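Long-range contact in SYE1 (PDB 4AWT), which binds FMN and probably reduces carbon-carbon double bonds with NADH or NADPH as electron source: residues G300-E305 with D317-G322. The protein carries 1 engineered substitution. Numbering follows the deposited sequence.
Sequences GRYNAE and DMIGFG. With FMN (flavin mononucleotide), chain B; SO4 (sulfate ion), chain C.
Y302 turns one face of its phenol toward I319, whose side chain crosses it at about a right angle and touches it with two methyls. I319 CD1 sits over the ring, 4.1 Å from the Y302 centroid and 17° off the normal, a CH-pi contact; I319 CG2 closes on the base of the ring, 3.5 Å from Y302 CG. A beta-branched residue suits this strand position because, with CG1 anti to the carbonyl carbon (chi1 -61°), both branches reach the same ring. Tyrosine adds a polar end: its OH is hydrogen-bonded to E271. Replacing Y302 by alanine is likely to strip the I319 methyls of their aromatic cover and leave E271 without this hydroxyl partner. F321 meets the other segment differently, edge first: Y302 O lies near its ring plane, 3.4 Å from F321 CD2, while F321 CE2 packs 3.9 Å from Y302 CB. Its ring also touches A307 and L335, joining the loop to two helices.

No direct hydrogen bond links the segments; a water does the joining. It accepts from the backbone N of G300 and of Y302, and lies 2.7 Å from both G320 O and FMN O3P, to which it can donate. The phosphate is gripped further by backbone amides, R301 N to FMN O2P and G322 N to FMN O3P, both 2.8 Å, the latter at 167°. Glycine suits G322 because a CB would run into FMN O1P, and G300 because its backbone angles would press a CB onto the carbonyl O before it. Two loops at the C-terminal ends of adjacent parallel strands, 295-299 and 318-320, thus clasp the cofactor phosphate, the standard phosphate-binding site of FMN-dependent TIM barrels.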
loop_
_atom_site.group_PDB
_atom_site.type_symbol
_atom_site.label_atom_id
_atom_site.label_comp_id
_atom_site.label_asym_id
_atom_site.label_seq_id
_atom_site.Cartn_x
_atom_site.Cartn_y
_atom_site.Cartn_z
ATOM N N GLY A 300 7.731 -5.392 7.323
ATOM C CA GLY A 300 7.068 -6.396 8.147
ATOM C C GLY A 300 8.007 -6.853 9.262
ATOM O O GLY A 300 8.933 -7.593 9.035
ATOM N N ARG A 301 7.700 -6.351 10.471
ATOM C CA ARG A 301 8.426 -6.751 11.675
ATOM C C ARG A 301 9.928 -6.459 11.602
ATOM O O ARG A 301 10.712 -7.133 12.269
ATOM C CB ARG A 301 8.152 -8.167 12.139
ATOM C CG ARG A 301 6.715 -8.391 12.547
ATOM C CD ARG A 301 6.251 -7.519 13.680
ATOM N NE ARG A 301 5.003 -8.031 14.279
ATOM C CZ ARG A 301 4.226 -7.327 15.095
ATOM N NH1 ARG A 301 4.479 -6.091 15.408
ATOM N NH2 ARG A 301 3.143 -7.944 15.576
ATOM N N TYR A 302 10.334 -5.450 10.882
ATOM C CA TYR A 302 11.739 -5.048 10.915
ATOM C C TYR A 302 11.989 -4.182 12.140
ATOM O O TYR A 302 11.187 -3.381 12.592
ATOM C CB TYR A 302 12.169 -4.289 9.652
ATOM C CG TYR A 302 12.347 -5.253 8.511
ATOM C CD1 TYR A 302 11.281 -5.654 7.710
ATOM C CD2 TYR A 302 13.582 -5.850 8.258
ATOM C CE1 TYR A 302 11.427 -6.586 6.720
ATOM C CE2 TYR A 302 13.744 -6.762 7.243
ATOM C CZ TYR A 302 12.668 -7.155 6.482
ATOM O OH TYR A 302 12.855 -8.094 5.485
ATOM N N ASN A 303 13.211 -4.339 12.679
ATOM C CA ASN A 303 13.844 -3.458 13.638
ATOM C C ASN A 303 15.161 -2.990 13.025
ATOM O O ASN A 303 15.461 -3.281 11.869
ATOM C CB ASN A 303 14.014 -4.165 14.979
ATOM C CG ASN A 303 14.882 -5.391 14.884
ATOM O OD1 ASN A 303 15.598 -5.579 13.922
ATOM N ND2 ASN A 303 14.869 -6.261 15.875
ATOM N N ALA A 304 15.910 -2.173 13.761
ATOM C CA ALA A 304 17.109 -1.627 13.186
ATOM C C ALA A 304 18.082 -2.702 12.750
ATOM O O ALA A 304 18.706 -2.589 11.708
ATOM C CB ALA A 304 17.809 -0.713 14.214
ATOM N N GLU A 305 18.275 -3.722 13.566
ATOM C CA GLU A 305 19.212 -4.775 13.272
ATOM C C GLU A 305 18.823 -5.545 12.032
ATOM O O GLU A 305 19.653 -5.794 11.137
ATOM C CB GLU A 305 19.295 -5.762 14.450
ATOM C CG GLU A 305 20.414 -6.765 14.210
ATOM C CD GLU A 305 20.748 -7.538 15.457
ATOM O OE1 GLU A 305 20.122 -7.438 16.523
ATOM O OE2 GLU A 305 21.761 -8.280 15.331
ATOM N N ASP A 317 16.875 -2.856 -0.700
ATOM C CA ASP A 317 17.475 -1.547 -0.757
ATOM C C ASP A 317 16.916 -0.589 0.291
ATOM O O ASP A 317 17.630 0.305 0.759
ATOM C CB ASP A 317 17.280 -0.954 -2.151
ATOM C CG ASP A 317 17.842 -1.819 -3.207
ATOM O OD1 ASP A 317 19.055 -2.163 -3.120
ATOM O OD2 ASP A 317 17.090 -2.221 -4.138
ATOM N N MET A 318 15.644 -0.737 0.621
ATOM C CA MET A 318 14.963 0.098 1.588
ATOM C C MET A 318 14.098 -0.783 2.469
ATOM O O MET A 318 13.660 -1.851 2.038
ATOM C CB MET A 318 14.121 1.168 0.946
ATOM C CG MET A 318 14.835 2.068 -0.038
ATOM S SD MET A 318 13.816 3.390 -0.692
ATOM C CE MET A 318 13.870 4.539 0.678
ATOM N N ILE A 319 13.810 -0.296 3.674
ATOM C CA ILE A 319 13.027 -1.035 4.632
ATOM C C ILE A 319 11.937 -0.118 5.185
ATOM O O ILE A 319 12.221 0.990 5.630
ATOM C CB ILE A 319 13.894 -1.614 5.768
ATOM C CG1 ILE A 319 14.929 -2.589 5.231
ATOM C CG2 ILE A 319 13.018 -2.245 6.846
ATOM C CD1 ILE A 319 14.373 -3.898 4.711
ATOM N N GLY A 320 10.696 -0.627 5.158
ATOM C CA GLY A 320 9.607 0.067 5.766
ATOM C C GLY A 320 9.354 -0.417 7.183
ATOM O O GLY A 320 9.501 -1.593 7.494
ATOM N N PHE A 321 8.918 0.535 8.021
ATOM C CA PHE A 321 8.550 0.292 9.418
ATOM C C PHE A 321 7.156 0.836 9.597
ATOM O O PHE A 321 6.964 2.061 9.474
ATOM C CB PHE A 321 9.504 0.996 10.383
ATOM C CG PHE A 321 10.949 0.600 10.214
ATOM C CD1 PHE A 321 11.736 1.183 9.247
ATOM C CD2 PHE A 321 11.526 -0.359 11.015
ATOM C CE1 PHE A 321 13.054 0.848 9.081
ATOM C CE2 PHE A 321 12.859 -0.690 10.852
ATOM C CZ PHE A 321 13.621 -0.063 9.903
ATOM N N GLY A 322 6.165 -0.032 9.797
ATOM C CA GLY A 322 4.784 0.396 9.847
ATOM C C GLY A 322 4.372 0.814 11.242
ATOM O O GLY A 322 4.343 1.983 11.592
HETATM N N1 FMN B . -0.626 -1.749 4.009
HETATM C C2 FMN B . -0.960 -1.234 2.832
HETATM O O2 FMN B . -0.417 -1.614 1.760
HETATM N N3 FMN B . -1.929 -0.244 2.754
HETATM C C4 FMN B . -2.589 0.254 3.865
HETATM O O4 FMN B . -3.378 1.225 3.716
HETATM C C4A FMN B . -2.308 -0.376 5.076
HETATM N N5 FMN B . -2.991 -0.010 6.235
HETATM C C5A FMN B . -2.391 -0.348 7.478
HETATM C C6 FMN B . -2.868 0.207 8.639
HETATM C C7 FMN B . -2.285 -0.078 9.897
HETATM C C7M FMN B . -2.785 0.668 11.110
HETATM C C8 FMN B . -1.256 -0.970 9.942
HETATM C C8M FMN B . -0.553 -1.308 11.241
HETATM C C9 FMN B . -0.767 -1.558 8.758
HETATM C C9A FMN B . -1.319 -1.247 7.514
HETATM N N10 FMN B . -0.794 -1.784 6.320
HETATM C C10 FMN B . -1.245 -1.299 5.107
HETATM C "C1'" FMN B . 0.369 -2.676 6.384
HETATM C "C2'" FMN B . 1.693 -1.938 6.653
HETATM O "O2'" FMN B . 2.070 -1.158 5.531
HETATM C "C3'" FMN B . 2.844 -2.887 6.920
HETATM O "O3'" FMN B . 3.176 -3.657 5.775
HETATM C "C4'" FMN B . 2.639 -3.835 8.115
HETATM O "O4'" FMN B . 2.106 -3.156 9.242
HETATM C "C5'" FMN B . 3.893 -4.617 8.458
HETATM O "O5'" FMN B . 4.961 -3.745 8.865
HETATM P P FMN B . 5.263 -3.535 10.437
HETATM O O1P FMN B . 4.081 -2.789 11.004
HETATM O O2P FMN B . 5.422 -4.906 11.055
HETATM O O3P FMN B . 6.530 -2.716 10.432
HETATM S S SO4 C . 1.125 -5.238 17.325
HETATM O O1 SO4 C . 0.139 -5.135 16.147
HETATM O O2 SO4 C . 1.527 -6.597 17.462
HETATM O O3 SO4 C . 2.484 -4.632 16.842
HETATM O O4 SO4 C . 0.802 -4.426 18.462
HETATM O O HOH W 1 8.763 -3.560 9.200
#